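Local coordinates for short-chain type dehydrogenase/reductase (Mycobacterium ulcerans, PDB 3SVT), which probably acts as an NAD-dependent oxidoreductase of the short-chain dehydrogenase/reductase family, built on a Rossmann-type fold, at residues 158-163 with 261-266; 213-218 with 254-259. All blocks are in the same frame, centred on the assembly; numbering follows the deposited sequence.

Contact 1: residues 158-163 with 261-266; sequences HRWFGA and GPDFSA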
ATOM      1  N   HIS B 158      -7.042  -5.499  13.111  1.00 26.24           N
ATOM      2  CA  HIS B 158      -7.150  -6.276  14.321  1.00 26.77           C
ATOM      3  C   HIS B 158      -8.625  -6.182  14.731  1.00 26.91           C
ATOM      4  O   HIS B 158      -9.039  -5.191  15.347  1.00 26.18           O
ATOM      5  CB  HIS B 158      -6.265  -5.697  15.446  1.00 26.73           C
ATOM      6  CG  HIS B 158      -4.799  -5.968  15.290  1.00 26.92           C
ATOM      7  ND1 HIS B 158      -4.166  -5.971  14.063  1.00 26.86           N
ATOM      8  CD2 HIS B 158      -3.838  -6.226  16.213  1.00 26.96           C
ATOM      9  CE1 HIS B 158      -2.879  -6.229  14.240  1.00 27.79           C
ATOM     10  NE2 HIS B 158      -2.653  -6.386  15.534  1.00 24.21           N
ATOM     11  N   ARG B 159      -9.410  -7.193  14.360  1.00 26.45           N
ATOM     12  CA  ARG B 159     -10.799  -7.234  14.770  1.00 26.87           C
ATOM     13  C   ARG B 159     -10.886  -6.963  16.283  1.00 26.32           C
ATOM     14  O   ARG B 159     -10.159  -7.574  17.080  1.00 25.86           O
ATOM     15  CB  ARG B 159     -11.433  -8.607  14.431  1.00 27.17           C
ATOM     16  CG  ARG B 159     -11.878  -8.774  12.976  1.00 28.14           C
ATOM     17  CD  ARG B 159     -12.175 -10.263  12.634  1.00 29.76           C
ATOM     18  NE  ARG B 159     -10.901 -10.932  12.335  1.00 33.43           N
ATOM     19  CZ  ARG B 159     -10.736 -12.224  12.056  1.00 34.41           C
ATOM     20  NH1 ARG B 159     -11.763 -13.052  12.077  1.00 34.03           N
ATOM     21  NH2 ARG B 159      -9.511 -12.690  11.779  1.00 34.55           N
ATOM     22  N   TRP B 160     -11.760  -6.022  16.633  1.00 26.30           N
ATOM     23  CA  TRP B 160     -12.184  -5.706  18.005  1.00 25.99           C
ATOM     24  C   TRP B 160     -11.196  -4.824  18.767  1.00 26.84           C
ATOM     25  O   TRP B 160     -11.315  -4.656  19.982  1.00 26.15           O
ATOM     26  CB  TRP B 160     -12.553  -6.960  18.789  1.00 26.79           C
ATOM     27  CG  TRP B 160     -13.456  -7.871  17.999  1.00 25.89           C
ATOM     28  CD1 TRP B 160     -14.735  -7.622  17.617  1.00 25.21           C
ATOM     29  CD2 TRP B 160     -13.127  -9.160  17.486  1.00 27.85           C
ATOM     30  NE1 TRP B 160     -15.234  -8.677  16.890  1.00 26.07           N
ATOM     31  CE2 TRP B 160     -14.271  -9.647  16.816  1.00 27.52           C
ATOM     32  CE3 TRP B 160     -11.984  -9.967  17.547  1.00 27.90           C
ATOM     33  CZ2 TRP B 160     -14.288 -10.885  16.176  1.00 30.27           C
ATOM     34  CZ3 TRP B 160     -12.019 -11.213  16.935  1.00 29.86           C
ATOM     35  CH2 TRP B 160     -13.162 -11.654  16.251  1.00 30.85           C
ATOM     36  N   PHE B 161     -10.231  -4.249  18.046  1.00 26.97           N
ATOM     37  CA  PHE B 161      -9.237  -3.379  18.674  1.00 27.80           C
ATOM     38  C   PHE B 161      -9.652  -1.936  18.563  1.00 27.31           C
ATOM     39  O   PHE B 161      -8.940  -1.076  19.064  1.00 27.38           O
ATOM     40  CB  PHE B 161      -7.830  -3.596  18.090  1.00 27.66           C
ATOM     41  CG  PHE B 161      -7.083  -4.747  18.721  1.00 30.45           C
ATOM     42  CD1 PHE B 161      -7.627  -6.033  18.730  1.00 33.20           C
ATOM     43  CD2 PHE B 161      -5.851  -4.544  19.322  1.00 34.45           C
ATOM     44  CE1 PHE B 161      -6.943  -7.093  19.316  1.00 34.83           C
ATOM     45  CE2 PHE B 161      -5.149  -5.605  19.903  1.00 34.88           C
ATOM     46  CZ  PHE B 161      -5.690  -6.871  19.895  1.00 35.60           C
ATOM     47  N   GLY B 162     -10.788  -1.681  17.894  1.00 27.93           N
ATOM     48  CA  GLY B 162     -11.402  -0.362  17.857  1.00 27.49           C
ATOM     49  C   GLY B 162     -10.407   0.719  17.464  1.00 27.60           C
ATOM     50  O   GLY B 162      -9.849   0.695  16.367  1.00 28.66           O
ATOM     51  N   ALA B 163     -10.183   1.671  18.361  1.00 27.10           N
ATOM     52  CA  ALA B 163      -9.425   2.894  18.029  1.00 27.22           C
ATOM     53  C   ALA B 163      -7.913   2.689  17.823  1.00 26.95           C
ATOM     54  O   ALA B 163      -7.240   3.546  17.280  1.00 27.63           O
ATOM     55  CB  ALA B 163      -9.664   3.955  19.114  1.00 26.35           C
ATOM     56  N   GLY B 261      -3.691  -9.894  10.985  1.00 25.69           N
ATOM     57  CA  GLY B 261      -3.730  -9.552  12.375  1.00 25.15           C
ATOM     58  C   GLY B 261      -4.263 -10.732  13.180  1.00 25.80           C
ATOM     59  O   GLY B 261      -4.845 -11.653  12.620  1.00 25.53           O
ATOM     60  N   PRO B 262      -4.095 -10.687  14.511  1.00 25.71           N
ATOM     61  CA  PRO B 262      -4.567 -11.739  15.381  1.00 26.04           C
ATOM     62  C   PRO B 262      -6.091 -11.805  15.497  1.00 26.26           C
ATOM     63  O   PRO B 262      -6.809 -10.804  15.301  1.00 25.20           O
ATOM     64  CB  PRO B 262      -3.945 -11.372  16.731  1.00 26.72           C
ATOM     65  CG  PRO B 262      -3.941  -9.891  16.707  1.00 26.96           C
ATOM     66  CD  PRO B 262      -3.528  -9.561  15.274  1.00 26.34           C
ATOM     67  N   ASP B 263      -6.556 -13.005  15.811  1.00 26.69           N
ATOM     68  CA  ASP B 263      -7.966 -13.302  16.052  1.00 27.31           C
ATOM     69  C   ASP B 263      -8.110 -13.539  17.552  1.00 28.11           C
ATOM     70  O   ASP B 263      -7.648 -14.562  18.063  1.00 27.92           O
ATOM     71  CB  ASP B 263      -8.330 -14.554  15.253  1.00 27.50           C
ATOM     72  CG  ASP B 263      -9.756 -15.020  15.474  1.00 28.75           C
ATOM     73  OD1 ASP B 263     -10.528 -14.419  16.270  1.00 26.81           O
ATOM     74  OD2 ASP B 263     -10.087 -16.024  14.833  1.00 30.06           O
ATOM     75  N   PHE B 264      -8.744 -12.594  18.256  1.00 28.98           N
ATOM     76  CA  PHE B 264      -8.884 -12.661  19.721  1.00 29.89           C
ATOM     77  C   PHE B 264     -10.191 -13.355  20.128  1.00 31.46           C
ATOM     78  O   PHE B 264     -10.625 -13.234  21.278  1.00 32.17           O
ATOM     79  CB  PHE B 264      -8.805 -11.270  20.359  1.00 30.24           C
ATOM     80  CG  PHE B 264      -7.390 -10.813  20.712  1.00 30.06           C
ATOM     81  CD1 PHE B 264      -6.391 -10.740  19.738  1.00 29.41           C
ATOM     82  CD2 PHE B 264      -7.084 -10.420  22.016  1.00 30.53           C
ATOM     83  CE1 PHE B 264      -5.093 -10.332  20.072  1.00 30.85           C
ATOM     84  CE2 PHE B 264      -5.788  -9.982  22.378  1.00 32.08           C
ATOM     85  CZ  PHE B 264      -4.784  -9.930  21.399  1.00 31.49           C
ATOM     86  N   SER B 265     -10.811 -14.074  19.188  1.00 32.30           N
ATOM     87  CA  SER B 265     -12.077 -14.787  19.429  1.00 34.13           C
ATOM     88  C   SER B 265     -12.093 -15.521  20.744  1.00 35.19           C
ATOM     89  O   SER B 265     -12.997 -15.338  21.547  1.00 36.09           O
ATOM     90  CB  SER B 265     -12.325 -15.834  18.344  1.00 33.87           C
ATOM     91  OG  SER B 265     -12.653 -15.211  17.148  1.00 35.43           O
ATOM     92  N   ALA B 266     -11.078 -16.358  20.944  1.00 36.41           N
ATOM     93  CA  ALA B 266     -10.999 -17.255  22.095  1.00 37.48           C
ATOM     94  C   ALA B 266     -11.137 -16.494  23.426  1.00 38.27           C
ATOM     95  O   ALA B 266     -11.787 -16.959  24.345  1.00 39.16           O
ATOM     96  CB  ALA B 266      -9.660 -18.035  22.041  1.00 37.26           C
TER
HETATM   97  O   HOH W   1      -8.461  -9.653  13.267  1.00 12.65           O
HETATM   98  O   HOH W   2      -8.567  -9.772  16.998  1.00 13.55           O

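Contact 2: residues 213-218 with 254-259; sequences SDYAMC and GGQMLR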
ATOM      1  N   SER B 213      -0.658 -18.886  20.378  1.00 34.04           N
ATOM      2  CA  SER B 213      -0.726 -19.831  19.268  1.00 33.96           C
ATOM      3  C   SER B 213      -1.204 -19.153  17.965  1.00 33.01           C
ATOM      4  O   SER B 213      -0.660 -19.406  16.866  1.00 30.98           O
ATOM      5  CB  SER B 213      -1.649 -21.002  19.631  1.00 34.98           C
ATOM      6  OG  SER B 213      -1.835 -21.839  18.513  1.00 37.29           O
ATOM      7  N   ASP B 214      -2.235 -18.313  18.088  1.00 32.03           N
ATOM      8  CA  ASP B 214      -2.753 -17.590  16.935  1.00 31.50           C
ATOM      9  C   ASP B 214      -1.670 -16.652  16.380  1.00 29.86           C
ATOM     10  O   ASP B 214      -1.413 -16.640  15.186  1.00 30.38           O
ATOM     11  CB  ASP B 214      -4.033 -16.803  17.277  1.00 31.29           C
ATOM     12  CG  ASP B 214      -4.755 -16.287  16.016  1.00 32.28           C
ATOM     13  OD1 ASP B 214      -5.321 -17.113  15.257  1.00 30.35           O
ATOM     14  OD2 ASP B 214      -4.749 -15.056  15.773  1.00 32.02           O
ATOM     15  N   TYR B 215      -1.026 -15.880  17.237  1.00 29.12           N
ATOM     16  CA  TYR B 215       0.045 -14.984  16.771  1.00 28.47           C
ATOM     17  C   TYR B 215       1.162 -15.769  16.075  1.00 28.46           C
ATOM     18  O   TYR B 215       1.675 -15.331  15.057  1.00 27.25           O
ATOM     19  CB  TYR B 215       0.633 -14.169  17.920  1.00 28.02           C
ATOM     20  CG  TYR B 215      -0.036 -12.830  18.199  1.00 28.94           C
ATOM     21  CD1 TYR B 215       0.362 -11.674  17.523  1.00 27.82           C
ATOM     22  CD2 TYR B 215      -1.015 -12.703  19.189  1.00 29.11           C
ATOM     23  CE1 TYR B 215      -0.227 -10.453  17.796  1.00 29.51           C
ATOM     24  CE2 TYR B 215      -1.609 -11.473  19.461  1.00 29.21           C
ATOM     25  CZ  TYR B 215      -1.206 -10.359  18.773  1.00 29.43           C
ATOM     26  OH  TYR B 215      -1.777  -9.131  19.048  1.00 31.12           O
ATOM     27  N   ALA B 216       1.509 -16.937  16.626  1.00 29.13           N
ATOM     28  CA  ALA B 216       2.615 -17.742  16.098  1.00 29.60           C
ATOM     29  C   ALA B 216       2.305 -18.219  14.680  1.00 30.16           C
ATOM     30  O   ALA B 216       3.168 -18.156  13.818  1.00 29.24           O
ATOM     31  CB  ALA B 216       2.936 -18.928  17.024  1.00 29.82           C
ATOM     32  N   MET B 217       1.072 -18.690  14.455  1.00 30.48           N
ATOM     33  CA  MET B 217       0.617 -19.087  13.113  1.00 30.98           C
ATOM     34  C   MET B 217       0.595 -17.902  12.117  1.00 28.67           C
ATOM     35  O   MET B 217       0.694 -18.111  10.922  1.00 27.35           O
ATOM     36  CB  MET B 217      -0.783 -19.705  13.178  1.00 32.41           C
ATOM     37  CG  MET B 217      -0.868 -20.988  14.009  1.00 37.62           C
ATOM     38  SD  MET B 217      -0.294 -22.435  13.080  1.00 49.81           S
ATOM     39  CE  MET B 217      -0.277 -23.700  14.358  1.00 49.95           C
ATOM     40  N   CYS B 218       0.457 -16.676  12.615  1.00 27.11           N
ATOM     41  CA  CYS B 218       0.457 -15.489  11.751  1.00 26.12           C
ATOM     42  C   CYS B 218       1.859 -14.959  11.471  1.00 24.91           C
ATOM     43  O   CYS B 218       1.989 -14.062  10.671  1.00 25.14           O
ATOM     44  CB  CYS B 218      -0.379 -14.359  12.350  1.00 25.84           C
ATOM     45  SG  CYS B 218      -2.144 -14.807  12.564  1.00 29.51           S
ATOM     46  N   GLY B 254       8.495  -9.825  12.699  1.00 23.10           N
ATOM     47  CA  GLY B 254       8.723 -11.233  12.338  1.00 22.87           C
ATOM     48  C   GLY B 254       8.076 -11.682  11.026  1.00 22.57           C
ATOM     49  O   GLY B 254       8.015 -12.878  10.733  1.00 22.90           O
ATOM     50  N   GLY B 255       7.620 -10.716  10.242  1.00 22.00           N
ATOM     51  CA  GLY B 255       6.893 -10.940   9.009  1.00 22.14           C
ATOM     52  C   GLY B 255       5.384 -11.095   9.162  1.00 22.19           C
ATOM     53  O   GLY B 255       4.713 -11.498   8.213  1.00 22.14           O
ATOM     54  N   GLN B 256       4.839 -10.786  10.339  1.00 22.38           N
ATOM     55  CA  GLN B 256       3.396 -10.995  10.570  1.00 22.90           C
ATOM     56  C   GLN B 256       2.519 -10.241   9.559  1.00 22.92           C
ATOM     57  O   GLN B 256       1.485 -10.746   9.158  1.00 23.44           O
ATOM     58  CB  GLN B 256       2.981 -10.634  11.994  1.00 22.87           C
ATOM     59  CG  GLN B 256       1.489 -10.846  12.229  1.00 23.64           C
ATOM     60  CD  GLN B 256       1.047 -10.732  13.662  1.00 25.36           C
ATOM     61  OE1 GLN B 256       1.859 -10.492  14.557  1.00 26.26           O
ATOM     62  NE2 GLN B 256      -0.272 -10.934  13.897  1.00 25.38           N
ATOM     63  N   MET B 257       2.963  -9.081   9.090  1.00 22.55           N
ATOM     64  CA  MET B 257       2.156  -8.288   8.161  1.00 22.49           C
ATOM     65  C   MET B 257       1.870  -8.999   6.852  1.00 21.96           C
ATOM     66  O   MET B 257       0.989  -8.584   6.119  1.00 22.23           O
ATOM     67  CB  MET B 257       2.800  -6.902   7.889  1.00 22.94           C
ATOM     68  CG  MET B 257       3.963  -6.918   6.944  1.00 23.89           C
ATOM     69  SD  MET B 257       4.648  -5.287   6.537  1.00 27.64           S
ATOM     70  CE  MET B 257       5.250  -5.645   4.887  1.00 25.45           C
ATOM     71  N   LEU B 258       2.615 -10.053   6.545  1.00 21.95           N
ATOM     72  CA  LEU B 258       2.410 -10.846   5.344  1.00 22.34           C
ATOM     73  C   LEU B 258       1.240 -11.793   5.468  1.00 23.32           C
ATOM     74  O   LEU B 258       0.766 -12.324   4.438  1.00 24.66           O
ATOM     75  CB  LEU B 258       3.660 -11.675   5.036  1.00 22.53           C
ATOM     76  CG  LEU B 258       4.919 -10.812   4.894  1.00 20.73           C
ATOM     77  CD1 LEU B 258       6.136 -11.712   4.822  1.00 21.16           C
ATOM     78  CD2 LEU B 258       4.749  -9.940   3.677  1.00 16.87           C
ATOM     79  N   ARG B 259       0.792 -12.015   6.697  1.00 23.16           N
ATOM     80  CA  ARG B 259      -0.348 -12.902   6.963  1.00 24.86           C
ATOM     81  C   ARG B 259      -1.507 -12.012   7.453  1.00 25.31           C
ATOM     82  O   ARG B 259      -1.931 -11.129   6.723  1.00 26.26           O
ATOM     83  CB  ARG B 259       0.069 -14.002   7.942  1.00 24.98           C
ATOM     84  CG  ARG B 259       1.266 -14.801   7.407  1.00 26.90           C
ATOM     85  CD  ARG B 259       1.473 -16.173   8.025  1.00 29.55           C
ATOM     86  NE  ARG B 259       2.708 -16.778   7.473  1.00 29.82           N
ATOM     87  CZ  ARG B 259       3.451 -17.725   8.058  1.00 30.94           C
ATOM     88  NH1 ARG B 259       3.110 -18.246   9.244  1.00 30.59           N
ATOM     89  NH2 ARG B 259       4.559 -18.162   7.445  1.00 28.40           N
TER
HETATM   90  O   HOH W   3       4.095 -19.539  11.544  1.00 20.57           O

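Contact 1: residues 158-163 with 261-266
Pro-262 sets its CD over one face of the His-158 imidazole, 3.4 Å from the ring centroid and 15° off the normal, a CH-pi contact. Further along both segments, Phe-161, its CG anti to the carbonyl carbon (chi1 -84°), sends CZ and CE1 at the face of Phe-264: a T-shaped pair with centroids 4.9 Å apart and planes at 84°. Trp-160 comes in beside them, its CZ3 corner 3.6 Å from Asp-263 OD1, which lies at the indole edge. Arg-159 spreads a guanidinium face over the Asp-263 carboxylate, but NH1 stays 4.4 Å from OD2, so the attraction is one of charge at a distance, not a salt bridge.

No direct hydrogen bond crosses; two waters do that work. One accepts from Arg-159 N and NE and donates to Pro-262 O, while the other joins Arg-159 O, Pro-262 O and Phe-264 N. Behind this layer, a type II turn from His-158 to Phe-161 presents the aromatic residues. Asn-156 O fixes the imidazole through ND1, Leu-277 O holds Trp-160 NE1, and Glu-181 OE2 of the second subunit takes a hydrogen bond from Trp-160 N. An Asx turn, Ser-265 N to Asp-263 OD1, immediately precedes helix 265-272, with Phe-264 at its N-cap position. The contact thus ties the loop between helices 152-155 and 163-182 to that helix, with Phe-264 also leaning on helix 209-218.

Contact 2: residues 213-218 with 254-259
Arg-259 reaches along the C-terminal end of helix 209-218 and gives the contact its one direct hydrogen bond, NH1 to Met-217 O at 2.9 Å. The N-H...O angle is 155°. The oxygen lies close to the guanidinium plane, whereas the nitrogen sits well above the carbonyl plane. The same NH1 also donates to a water, 2.8 Å away, that in turn donates to Ala-216 O, so one nitrogen serves two successive carbonyls, one directly and one through water. The contact thereby joins this helix to the 3-10 turn that follows strand 249-252, the last strand of the parallel sheet in chain order.

Carbon atoms crowd round Cys-218 O. Gln-256 CA approaches it at 3.4 Å in a weak CA-H...O contact, and the aliphatic stem of Arg-259 packs close by, with CB 3.3 Å from that oxygen. With CG anti to the carbonyl carbon (chi1 -57°) and the chain extended from there to NE, the stem keeps CB, CG and CD all beside Cys-218 O while the guanidinium arrives at Met-217.

Gln-256 supplies the side-chain packing. Its chain, extended beyond CG, carries the amide to Tyr-215, where OE1 lies at the ring edge, 3.5 Å from CD1; the two planes stand 88° apart. NE2 packs 3.8 Å from Cys-218 CB and makes its hydrogen bond to Arg-260 O.

Asp-180 of the fourth subunit forms a salt bridge with Arg-259 NE, which makes this side chain a link between the helix end and the tetramer interface. A cation at the helix C terminus would be favoured by the helix dipole, while the buried Cys-218 O has no hydrogen-bonding partner in the model.

How the contacts relate
Both contacts lie about 20 Å from the chain centre, yet contact 2 is the more deeply buried, and along the sequence it is nested within the loop that contact 1 closes. Helix 209-218 is common ground: it supplies one side of contact 2, and its Tyr-215 packs against Pro-262 and Phe-264 of contact 1. A probable hydrogen bond from Asp-263 N to Asp-214 OD2, 2.7 Å, joins the two directly. Their chemistry differs. Partly buried contact 1 relies on rings and bridging waters, whereas contact 2 relies on an arginine and a glutamine amide at the end of a helix. Each also meets neighbouring subunits, placing this region at the assembly interfaces.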